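Local coordinates for lipid-transfer protein (Thermomonospora curvata, PDB 6OK1) that is a lipid-transfer protein by name, with a two-domain thiolase-like fold, whose precise function is not established, at residues V79-Q91 against V374-I386; L212-L224 against Q339-A352. One frame throughout, in Å; residues are numbered along the deposited sequence.

How the contacts relate
Both contacts join the N-terminal to the C-terminal half of the thiolase fold, and each crosses between sheet and central helix. In contact 1, helix 86-98 of the first half lies on strands 371-375 and 382-388 of the second; in contact 2, the roles are exchanged, strand 219-228 meeting helix 348-359. The two helices touch, A86 packing on M348 and I351, so the contacts form one continuous core. Contact 1 is almost wholly buried, relies on glycine backbone bonds and the S383 hydroxyl, and meets a second subunit at Y81. Contact 2 is buried at its helix end but more open near Q216; it adds a sulfur-aromatic contact and an amide network, and no other chain touches it.

Contact 1 of 2, residues V79-Q91 against V374-I386; sequences VGYGGGAACGTVQ and VTAGTGVPTSGLI
C87, on helix 86-98, faces the β-hairpin of strands 371-375 and 382-388, a helix-on-sheet contact in the middle of the thiolase fold. Its CB lies 3.5 Å from the backbone N of G384, a glycine where a side chain would point away from the helix and crowd V374 O. With chi1 at -71°, the sulfur turns beside its own backbone N and ends against V374 and L385: SG is 3.7 Å from V374 O and 3.9 Å from V374 CG1, and it also touches L385 CG. The small, weakly polar thiol fits among these three atoms. One turn on, V90 crosses L385 at about a right angle, adding a purely apolar patch.

Polar pairing is concentrated at S383. Its hydroxyl, set between backbone N and carbonyl carbon (chi1 52°), donates to the G84 carbonyl, OG to O 2.8 Å, and takes a weak bond from G88 N, tying strand 382-388 to two backbone positions one turn apart. G83 O is gripped from opposite faces of its carbonyl plane, by A86 N and by G377 N, the latter 2.9 Å away. At G84 a CB would clash with P381 O and V380 CG2; without one, CA comes to 3.3 Å from P381 O. Y81 OH is hydrogen-bonded to E61 and to I62 N, both of the second subunit. Over the centre of the Y81 ring sits P381 CG, a CH-pi contact 3.5 Å from the centroid.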
loop_
_atom_site.group_PDB
_atom_site.type_symbol
_atom_site.label_atom_id
_atom_site.label_comp_id
_atom_site.label_asym_id
_atom_site.label_seq_id
_atom_site.Cartn_x
_atom_site.Cartn_y
_atom_site.Cartn_z
ATOM N N VAL A 79 0.340 -2.577 -4.279
ATOM C CA VAL A 79 -0.110 -3.923 -3.962
ATOM C C VAL A 79 0.778 -4.445 -2.846
ATOM O O VAL A 79 1.985 -4.176 -2.837
ATOM C CB VAL A 79 -0.071 -4.832 -5.210
ATOM C CG1 VAL A 79 -0.502 -6.248 -4.837
ATOM C CG2 VAL A 79 -0.990 -4.258 -6.315
ATOM N N GLY A 80 0.184 -5.137 -1.877
ATOM C CA GLY A 80 0.889 -5.555 -0.679
ATOM C C GLY A 80 1.446 -6.969 -0.757
ATOM O O GLY A 80 1.508 -7.606 -1.811
ATOM N N TYR A 81 1.902 -7.427 0.398
ATOM C CA TYR A 81 2.372 -8.796 0.640
ATOM C C TYR A 81 3.698 -9.065 -0.070
ATOM O O TYR A 81 3.923 -10.153 -0.606
ATOM C CB TYR A 81 1.304 -9.823 0.254
ATOM C CG TYR A 81 -0.022 -9.545 0.931
ATOM C CD1 TYR A 81 -0.210 -9.851 2.270
ATOM C CD2 TYR A 81 -1.051 -8.896 0.245
ATOM C CE1 TYR A 81 -1.410 -9.562 2.917
ATOM C CE2 TYR A 81 -2.251 -8.603 0.882
ATOM C CZ TYR A 81 -2.418 -8.935 2.219
ATOM O OH TYR A 81 -3.604 -8.657 2.857
ATOM N N GLY A 82 4.605 -8.083 -0.015
ATOM C CA GLY A 82 5.958 -8.264 -0.520
ATOM C C GLY A 82 5.957 -8.698 -1.972
ATOM O O GLY A 82 5.170 -8.212 -2.800
ATOM N N GLY A 83 6.829 -9.659 -2.287
ATOM C CA GLY A 83 6.951 -10.140 -3.655
ATOM C C GLY A 83 5.710 -10.799 -4.223
ATOM O O GLY A 83 5.631 -10.980 -5.446
ATOM N N GLY A 84 4.731 -11.142 -3.386
ATOM C CA GLY A 84 3.431 -11.558 -3.920
ATOM C C GLY A 84 2.872 -10.553 -4.907
ATOM O O GLY A 84 2.020 -10.868 -5.755
ATOM N N ALA A 85 3.314 -9.302 -4.772
ATOM C CA ALA A 85 2.743 -8.205 -5.521
ATOM C C ALA A 85 3.283 -8.020 -6.936
ATOM O O ALA A 85 2.709 -7.234 -7.697
ATOM C CB ALA A 85 2.995 -6.893 -4.753
ATOM N N ALA A 86 4.386 -8.670 -7.300
ATOM C CA ALA A 86 5.122 -8.253 -8.486
ATOM C C ALA A 86 4.239 -8.231 -9.726
ATOM O O ALA A 86 4.220 -7.246 -10.469
ATOM C CB ALA A 86 6.323 -9.179 -8.700
ATOM N N CYS A 87 3.518 -9.324 -9.979
ATOM C CA CYS A 87 2.670 -9.381 -11.166
ATOM C C CYS A 87 1.404 -8.542 -10.986
ATOM O O CYS A 87 0.868 -8.006 -11.967
ATOM C CB CYS A 87 2.340 -10.833 -11.460
ATOM S SG CYS A 87 3.782 -11.748 -12.079
ATOM N N GLY A 88 0.947 -8.397 -9.744
ATOM C CA GLY A 88 -0.155 -7.498 -9.454
ATOM C C GLY A 88 0.102 -6.059 -9.853
ATOM O O GLY A 88 -0.830 -5.358 -10.265
ATOM N N THR A 89 1.357 -5.589 -9.764
ATOM C CA THR A 89 1.607 -4.209 -10.177
ATOM C C THR A 89 1.332 -4.052 -11.660
ATOM O O THR A 89 0.786 -3.033 -12.109
ATOM C CB THR A 89 3.035 -3.738 -9.857
ATOM O OG1 THR A 89 3.993 -4.420 -10.679
ATOM C CG2 THR A 89 3.357 -3.879 -8.375
ATOM N N VAL A 90 1.655 -5.086 -12.440
ATOM C CA VAL A 90 1.373 -5.047 -13.864
ATOM C C VAL A 90 -0.125 -5.201 -14.138
ATOM O O VAL A 90 -0.647 -4.567 -15.060
ATOM C CB VAL A 90 2.201 -6.116 -14.589
ATOM C CG1 VAL A 90 1.823 -6.160 -16.081
ATOM C CG2 VAL A 90 3.690 -5.816 -14.439
ATOM N N GLN A 91 -0.837 -6.039 -13.372
ATOM C CA GLN A 91 -2.296 -6.063 -13.480
ATOM C C GLN A 91 -2.880 -4.675 -13.261
ATOM O O GLN A 91 -3.741 -4.223 -14.029
ATOM C CB GLN A 91 -2.925 -7.041 -12.494
ATOM C CG GLN A 91 -4.410 -7.210 -12.776
ATOM C CD GLN A 91 -5.134 -7.864 -11.654
ATOM O OE1 GLN A 91 -5.015 -7.436 -10.505
ATOM N NE2 GLN A 91 -5.902 -8.898 -11.956
ATOM N N VAL A 374 4.286 -16.072 -15.878
ATOM C CA VAL A 374 5.123 -15.539 -14.805
ATOM C C VAL A 374 4.335 -15.578 -13.509
ATOM O O VAL A 374 3.174 -15.160 -13.471
ATOM C CB VAL A 374 5.587 -14.098 -15.081
ATOM C CG1 VAL A 374 6.567 -13.663 -13.953
ATOM C CG2 VAL A 374 6.191 -13.985 -16.428
ATOM N N THR A 375 4.962 -16.069 -12.443
ATOM C CA THR A 375 4.345 -16.027 -11.121
ATOM C C THR A 375 5.061 -15.054 -10.201
ATOM O O THR A 375 6.245 -14.765 -10.355
ATOM C CB THR A 375 4.329 -17.403 -10.441
ATOM O OG1 THR A 375 5.670 -17.881 -10.259
ATOM C CG2 THR A 375 3.550 -18.389 -11.277
ATOM N N ALA A 376 4.333 -14.619 -9.179
ATOM C CA ALA A 376 4.886 -13.775 -8.131
ATOM C C ALA A 376 5.102 -14.584 -6.841
ATOM O O ALA A 376 5.147 -15.819 -6.869
ATOM C CB ALA A 376 3.968 -12.570 -7.946
ATOM N N GLY A 377 5.258 -13.878 -5.722
ATOM C CA GLY A 377 5.765 -14.497 -4.508
ATOM C C GLY A 377 4.867 -15.610 -3.991
ATOM O O GLY A 377 3.641 -15.532 -4.060
ATOM N N THR A 378 5.499 -16.642 -3.429
ATOM C CA THR A 378 4.802 -17.817 -2.945
ATOM C C THR A 378 4.729 -17.830 -1.419
ATOM O O THR A 378 5.647 -17.377 -0.711
ATOM C CB THR A 378 5.497 -19.075 -3.473
ATOM O OG1 THR A 378 6.898 -18.951 -3.248
ATOM C CG2 THR A 378 5.288 -19.206 -4.956
ATOM N N GLY A 379 3.614 -18.357 -0.910
ATOM C CA GLY A 379 3.318 -18.330 0.501
ATOM C C GLY A 379 2.518 -17.131 0.945
ATOM O O GLY A 379 2.123 -17.065 2.111
ATOM N N VAL A 380 2.263 -16.202 0.034
ATOM C CA VAL A 380 1.560 -14.953 0.329
ATOM C C VAL A 380 0.449 -14.790 -0.702
ATOM O O VAL A 380 0.475 -15.406 -1.770
ATOM C CB VAL A 380 2.514 -13.733 0.264
ATOM C CG1 VAL A 380 3.422 -13.650 1.472
ATOM C CG2 VAL A 380 3.336 -13.756 -1.036
ATOM N N PRO A 381 -0.504 -13.909 -0.434
ATOM C CA PRO A 381 -1.343 -13.424 -1.538
ATOM C C PRO A 381 -0.453 -13.060 -2.706
ATOM O O PRO A 381 0.556 -12.355 -2.548
ATOM C CB PRO A 381 -2.017 -12.194 -0.942
ATOM C CG PRO A 381 -2.055 -12.447 0.493
ATOM C CD PRO A 381 -0.777 -13.208 0.818
ATOM N N THR A 382 -0.835 -13.529 -3.888
ATOM C CA THR A 382 0.100 -13.574 -4.988
ATOM C C THR A 382 -0.580 -13.120 -6.272
ATOM O O THR A 382 -1.684 -12.557 -6.270
ATOM C CB THR A 382 0.736 -14.981 -5.050
ATOM O OG1 THR A 382 1.838 -14.975 -5.962
ATOM C CG2 THR A 382 -0.252 -16.073 -5.443
ATOM N N SER A 383 0.122 -13.327 -7.373
ATOM C CA SER A 383 -0.295 -12.826 -8.681
ATOM C C SER A 383 0.468 -13.553 -9.777
ATOM O O SER A 383 1.434 -14.272 -9.524
ATOM C CB SER A 383 -0.095 -11.292 -8.768
ATOM O OG SER A 383 1.223 -10.903 -8.410
ATOM N N GLY A 384 0.015 -13.354 -11.016
ATOM C CA GLY A 384 0.648 -13.972 -12.165
ATOM C C GLY A 384 0.327 -13.194 -13.416
ATOM O O GLY A 384 -0.599 -12.373 -13.441
ATOM N N LEU A 385 1.086 -13.494 -14.468
ATOM C CA LEU A 385 0.840 -12.935 -15.791
ATOM C C LEU A 385 0.967 -14.033 -16.820
ATOM O O LEU A 385 1.750 -14.964 -16.652
ATOM C CB LEU A 385 1.845 -11.861 -16.188
ATOM C CG LEU A 385 1.946 -10.665 -15.241
ATOM C CD1 LEU A 385 3.204 -9.919 -15.533
ATOM C CD2 LEU A 385 0.722 -9.775 -15.343
ATOM N N ILE A 386 0.253 -13.874 -17.932
ATOM C CA ILE A 386 0.674 -14.494 -19.186
ATOM C C ILE A 386 0.995 -13.350 -20.135
ATOM O O ILE A 386 0.132 -12.510 -20.424
ATOM C CB ILE A 386 -0.375 -15.455 -19.767
ATOM C CG1 ILE A 386 -0.554 -16.670 -18.843
ATOM C CG2 ILE A 386 0.054 -15.919 -21.180
ATOM C CD1 ILE A 386 -1.734 -17.595 -19.203
HETATM O O HOH W 1 0.280 -9.643 -3.319
HETATM O O HOH W 2 -1.021 -9.750 -5.779
#

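Contact 2 of 2, residues L212-L224 against Q339-A352; sequences LDCCQESDGGQAL and QLGEAYIHGMNGIA
The Y344 ring is sandwiched: C215 SG lies over one face, displaced toward the rim, and H346 CD2 covers the centre of the other, while Q339 OE1 meets the edge in plane. The sulfur-aromatic contact measures 3.7 Å from C215 SG to the ring centroid. It belongs to the seam of the thiolase fold where strand 219-228 and the loop before it run along the segment leading into helix 348-359. Y344 CG is anti to its backbone N (chi1 -173°), which brings one face of the ring against C215 SG; the same residue's N-H gives S218 OG a nearly straight bond of 3.0 Å (161°). Serine fits here because its hydroxyl sits one carbon from the backbone and can accept this N-H while the chains stay close. Between the 214-218 loop and the opposite segment, waters bridge Q216 O to Q339 O and S218 N to Y344 O.

Deeper in, Q222 OE1 lies 3.4 Å from N349 CA. The two amide planes are 14° apart, but the side chains cross at about a right angle, and the end of N349 leads back into its own segment. There ND2 donates to E342 OE1, on its anti lone pair, and to A343 O, while OD1 accepts from Q339 NE2; this web ties together the irregular 342-347 loop and its flanking helices. Q222 in turn bends at chi2, and NE2 bonds the carbonyl of A223.

L340 CD1 lies on the backbone of C214 and C215, 3.5 Å from C214 C. At the helix end the contact is apolar: L224 crosses I351, with CD1 of L224 3.7 Å from CG2 of I351.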
loop_
_atom_site.group_PDB
_atom_site.type_symbol
_atom_site.label_atom_id
_atom_site.label_comp_id
_atom_site.label_asym_id
_atom_site.label_seq_id
_atom_site.Cartn_x
_atom_site.Cartn_y
_atom_site.Cartn_z
ATOM N N LEU A 212 21.844 -23.687 -0.486
ATOM C CA LEU A 212 21.620 -23.437 -1.900
ATOM C C LEU A 212 20.148 -23.575 -2.327
ATOM O O LEU A 212 19.859 -23.391 -3.508
ATOM C CB LEU A 212 22.535 -24.354 -2.747
ATOM C CG LEU A 212 23.972 -23.842 -2.809
ATOM C CD1 LEU A 212 24.870 -24.888 -3.414
ATOM C CD2 LEU A 212 24.054 -22.555 -3.616
ATOM N N ASP A 213 19.208 -23.821 -1.391
ATOM C CA ASP A 213 17.774 -23.679 -1.664
ATOM C C ASP A 213 17.280 -22.257 -1.464
ATOM O O ASP A 213 16.111 -21.976 -1.763
ATOM C CB ASP A 213 16.961 -24.600 -0.747
ATOM C CG ASP A 213 17.142 -26.041 -1.100
ATOM O OD1 ASP A 213 16.979 -26.340 -2.293
ATOM O OD2 ASP A 213 17.467 -26.840 -0.198
ATOM N N CYS A 214 18.137 -21.366 -0.968
ATOM C CA CYS A 214 17.749 -20.041 -0.507
ATOM C C CYS A 214 18.442 -18.979 -1.336
ATOM O O CYS A 214 19.654 -19.052 -1.530
ATOM C CB CYS A 214 18.133 -19.823 0.955
ATOM S SG CYS A 214 17.513 -21.074 2.068
ATOM N N CYS A 215 17.691 -17.971 -1.776
ATOM C CA CYS A 215 18.331 -16.891 -2.522
ATOM C C CYS A 215 18.978 -15.889 -1.551
ATOM O O CYS A 215 18.657 -15.824 -0.364
ATOM C CB CYS A 215 17.328 -16.193 -3.466
ATOM S SG CYS A 215 16.203 -15.079 -2.650
ATOM N N GLN A 216 19.938 -15.134 -2.059
ATOM C CA GLN A 216 20.561 -14.075 -1.271
ATOM C C GLN A 216 19.830 -12.762 -1.529
ATOM O O GLN A 216 19.101 -12.609 -2.514
ATOM C CB GLN A 216 22.035 -13.904 -1.649
ATOM C CG GLN A 216 22.952 -15.121 -1.436
ATOM C CD GLN A 216 24.431 -14.773 -1.664
ATOM O OE1 GLN A 216 24.782 -13.613 -1.856
ATOM N NE2 GLN A 216 25.293 -15.779 -1.647
ATOM N N GLU A 217 20.041 -11.804 -0.639
ATOM C CA GLU A 217 19.458 -10.492 -0.844
ATOM C C GLU A 217 20.275 -9.673 -1.847
ATOM O O GLU A 217 21.458 -9.933 -2.104
ATOM C CB GLU A 217 19.367 -9.752 0.480
ATOM C CG GLU A 217 18.622 -10.560 1.548
ATOM C CD GLU A 217 18.372 -9.797 2.804
ATOM O OE1 GLU A 217 19.362 -9.384 3.446
ATOM O OE2 GLU A 217 17.180 -9.614 3.141
ATOM N N SER A 218 19.616 -8.647 -2.401
ATOM C CA SER A 218 20.159 -7.847 -3.480
ATOM C C SER A 218 19.911 -6.365 -3.240
ATOM O O SER A 218 18.959 -5.972 -2.559
ATOM C CB SER A 218 19.527 -8.206 -4.824
ATOM O OG SER A 218 19.683 -9.578 -5.155
ATOM N N ASP A 219 20.782 -5.550 -3.840
ATOM C CA ASP A 219 20.555 -4.132 -4.049
ATOM C C ASP A 219 20.251 -3.931 -5.529
ATOM O O ASP A 219 20.937 -4.493 -6.392
ATOM C CB ASP A 219 21.783 -3.288 -3.710
ATOM C CG ASP A 219 22.108 -3.211 -2.224
ATOM O OD1 ASP A 219 21.441 -3.823 -1.358
ATOM O OD2 ASP A 219 23.077 -2.469 -1.927
ATOM N N GLY A 220 19.238 -3.135 -5.825
ATOM C CA GLY A 220 18.941 -2.829 -7.207
ATOM C C GLY A 220 17.510 -2.366 -7.409
ATOM O O GLY A 220 16.695 -2.353 -6.483
ATOM N N GLY A 221 17.236 -1.981 -8.648
ATOM C CA GLY A 221 15.907 -1.504 -9.039
ATOM C C GLY A 221 15.496 -2.050 -10.390
ATOM O O GLY A 221 16.329 -2.308 -11.261
ATOM N N GLN A 222 14.179 -2.251 -10.547
ATOM C CA GLN A 222 13.581 -2.785 -11.765
ATOM C C GLN A 222 12.314 -2.004 -12.074
ATOM O O GLN A 222 11.499 -1.760 -11.175
ATOM C CB GLN A 222 13.241 -4.270 -11.617
ATOM C CG GLN A 222 12.538 -4.887 -12.800
ATOM C CD GLN A 222 13.484 -5.168 -13.957
ATOM O OE1 GLN A 222 14.405 -5.981 -13.839
ATOM N NE2 GLN A 222 13.225 -4.532 -15.093
ATOM N N ALA A 223 12.125 -1.653 -13.354
ATOM C CA ALA A 223 10.933 -0.927 -13.780
ATOM C C ALA A 223 10.415 -1.502 -15.088
ATOM O O ALA A 223 11.141 -2.160 -15.827
ATOM C CB ALA A 223 11.203 0.577 -13.953
ATOM N N LEU A 224 9.118 -1.296 -15.321
ATOM C CA LEU A 224 8.388 -1.848 -16.461
ATOM C C LEU A 224 7.397 -0.791 -16.929
ATOM O O LEU A 224 6.690 -0.227 -16.096
ATOM C CB LEU A 224 7.613 -3.116 -16.073
ATOM C CG LEU A 224 8.363 -4.204 -15.301
ATOM C CD1 LEU A 224 7.407 -5.133 -14.615
ATOM C CD2 LEU A 224 9.270 -5.012 -16.220
ATOM N N GLN A 339 15.133 -15.739 -9.100
ATOM C CA GLN A 339 15.524 -14.973 -7.931
ATOM C C GLN A 339 16.769 -15.585 -7.308
ATOM O O GLN A 339 17.582 -14.876 -6.701
ATOM C CB GLN A 339 14.395 -14.938 -6.896
ATOM C CG GLN A 339 13.086 -14.406 -7.437
ATOM C CD GLN A 339 13.188 -12.967 -7.847
ATOM O OE1 GLN A 339 13.228 -12.081 -7.003
ATOM N NE2 GLN A 339 13.222 -12.723 -9.149
ATOM N N LEU A 340 16.906 -16.913 -7.436
ATOM C CA LEU A 340 17.993 -17.652 -6.794
ATOM C C LEU A 340 19.333 -17.387 -7.475
ATOM O O LEU A 340 20.367 -17.275 -6.800
ATOM C CB LEU A 340 17.684 -19.150 -6.829
ATOM C CG LEU A 340 18.556 -20.027 -5.952
ATOM C CD1 LEU A 340 17.962 -20.147 -4.577
ATOM C CD2 LEU A 340 18.745 -21.393 -6.576
ATOM N N GLY A 341 19.329 -17.271 -8.799
ATOM C CA GLY A 341 20.543 -17.170 -9.598
ATOM C C GLY A 341 20.868 -15.795 -10.156
ATOM O O GLY A 341 22.042 -15.456 -10.315
ATOM N N GLU A 342 19.853 -14.997 -10.498
ATOM C CA GLU A 342 20.112 -13.659 -11.046
ATOM C C GLU A 342 20.146 -12.639 -9.913
ATOM O O GLU A 342 21.190 -12.044 -9.632
ATOM C CB GLU A 342 19.070 -13.271 -12.100
ATOM C CG GLU A 342 19.318 -11.854 -12.630
ATOM C CD GLU A 342 18.349 -11.426 -13.704
ATOM O OE1 GLU A 342 17.229 -11.057 -13.340
ATOM O OE2 GLU A 342 18.704 -11.431 -14.896
ATOM N N ALA A 343 19.012 -12.434 -9.247
ATOM C CA ALA A 343 18.884 -11.384 -8.254
ATOM C C ALA A 343 17.506 -11.484 -7.628
ATOM O O ALA A 343 16.545 -11.880 -8.296
ATOM C CB ALA A 343 19.051 -9.988 -8.869
ATOM N N TYR A 344 17.421 -11.089 -6.361
ATOM C CA TYR A 344 16.163 -11.087 -5.608
ATOM C C TYR A 344 15.592 -9.669 -5.629
ATOM O O TYR A 344 15.759 -8.892 -4.692
ATOM C CB TYR A 344 16.410 -11.570 -4.186
ATOM C CG TYR A 344 15.192 -11.796 -3.309
ATOM C CD1 TYR A 344 13.967 -12.204 -3.835
ATOM C CD2 TYR A 344 15.293 -11.620 -1.943
ATOM C CE1 TYR A 344 12.867 -12.429 -2.987
ATOM C CE2 TYR A 344 14.216 -11.845 -1.098
ATOM C CZ TYR A 344 13.007 -12.255 -1.634
ATOM O OH TYR A 344 11.953 -12.491 -0.786
ATOM N N ILE A 345 14.903 -9.328 -6.726
ATOM C CA ILE A 345 14.190 -8.059 -6.789
ATOM C C ILE A 345 12.695 -8.338 -6.617
ATOM O O ILE A 345 11.839 -7.763 -7.307
ATOM C CB ILE A 345 14.490 -7.306 -8.096
ATOM C CG1 ILE A 345 15.987 -7.418 -8.449
ATOM C CG2 ILE A 345 14.077 -5.857 -7.938
ATOM C CD1 ILE A 345 16.945 -6.791 -7.408
ATOM N N HIS A 346 12.388 -9.214 -5.656
ATOM C CA HIS A 346 11.022 -9.580 -5.286
ATOM C C HIS A 346 10.159 -9.811 -6.526
ATOM O O HIS A 346 9.000 -9.368 -6.586
ATOM C CB HIS A 346 10.420 -8.521 -4.362
ATOM C CG HIS A 346 11.113 -8.414 -3.039
ATOM N ND1 HIS A 346 10.583 -7.711 -1.976
ATOM C CD2 HIS A 346 12.294 -8.918 -2.605
ATOM C CE1 HIS A 346 11.409 -7.791 -0.945
ATOM N NE2 HIS A 346 12.455 -8.513 -1.303
ATOM N N GLY A 347 10.718 -10.543 -7.505
ATOM C CA GLY A 347 9.993 -11.042 -8.663
ATOM C C GLY A 347 9.971 -10.118 -9.862
ATOM O O GLY A 347 9.690 -10.569 -10.979
ATOM N N MET A 348 10.266 -8.836 -9.662
ATOM C CA MET A 348 10.125 -7.878 -10.752
ATOM C C MET A 348 11.081 -8.163 -11.894
ATOM O O MET A 348 10.715 -7.999 -13.068
ATOM C CB MET A 348 10.326 -6.471 -10.211
ATOM C CG MET A 348 9.236 -6.060 -9.261
ATOM S SD MET A 348 7.580 -5.881 -10.039
ATOM C CE MET A 348 7.666 -4.225 -10.703
ATOM N N ASN A 349 12.311 -8.582 -11.579
ATOM C CA ASN A 349 13.255 -8.921 -12.631
ATOM C C ASN A 349 12.827 -10.164 -13.407
ATOM O O ASN A 349 13.197 -10.302 -14.571
ATOM C CB ASN A 349 14.681 -9.080 -12.068
ATOM C CG ASN A 349 14.767 -10.063 -10.905
ATOM O OD1 ASN A 349 13.939 -10.051 -10.009
ATOM N ND2 ASN A 349 15.811 -10.899 -10.904
ATOM N N GLY A 350 11.983 -11.017 -12.827
ATOM C CA GLY A 350 11.443 -12.133 -13.585
ATOM C C GLY A 350 10.438 -11.697 -14.633
ATOM O O GLY A 350 10.356 -12.293 -15.710
ATOM N N ILE A 351 9.644 -10.673 -14.330
ATOM C CA ILE A 351 8.740 -10.148 -15.349
ATOM C C ILE A 351 9.552 -9.612 -16.517
ATOM O O ILE A 351 9.209 -9.831 -17.676
ATOM C CB ILE A 351 7.804 -9.074 -14.746
ATOM C CG1 ILE A 351 6.996 -9.663 -13.576
ATOM C CG2 ILE A 351 6.855 -8.551 -15.803
ATOM C CD1 ILE A 351 6.160 -8.648 -12.769
ATOM N N ALA A 352 10.655 -8.924 -16.230
ATOM C CA ALA A 352 11.501 -8.414 -17.309
ATOM C C ALA A 352 12.015 -9.547 -18.191
ATOM O O ALA A 352 12.042 -9.418 -19.417
ATOM C CB ALA A 352 12.657 -7.621 -16.720
HETATM O O HOH W 3 19.685 -13.294 -5.279
HETATM O O HOH W 4 21.156 -16.343 -4.385
HETATM O O HOH W 5 16.787 -8.694 -1.976
#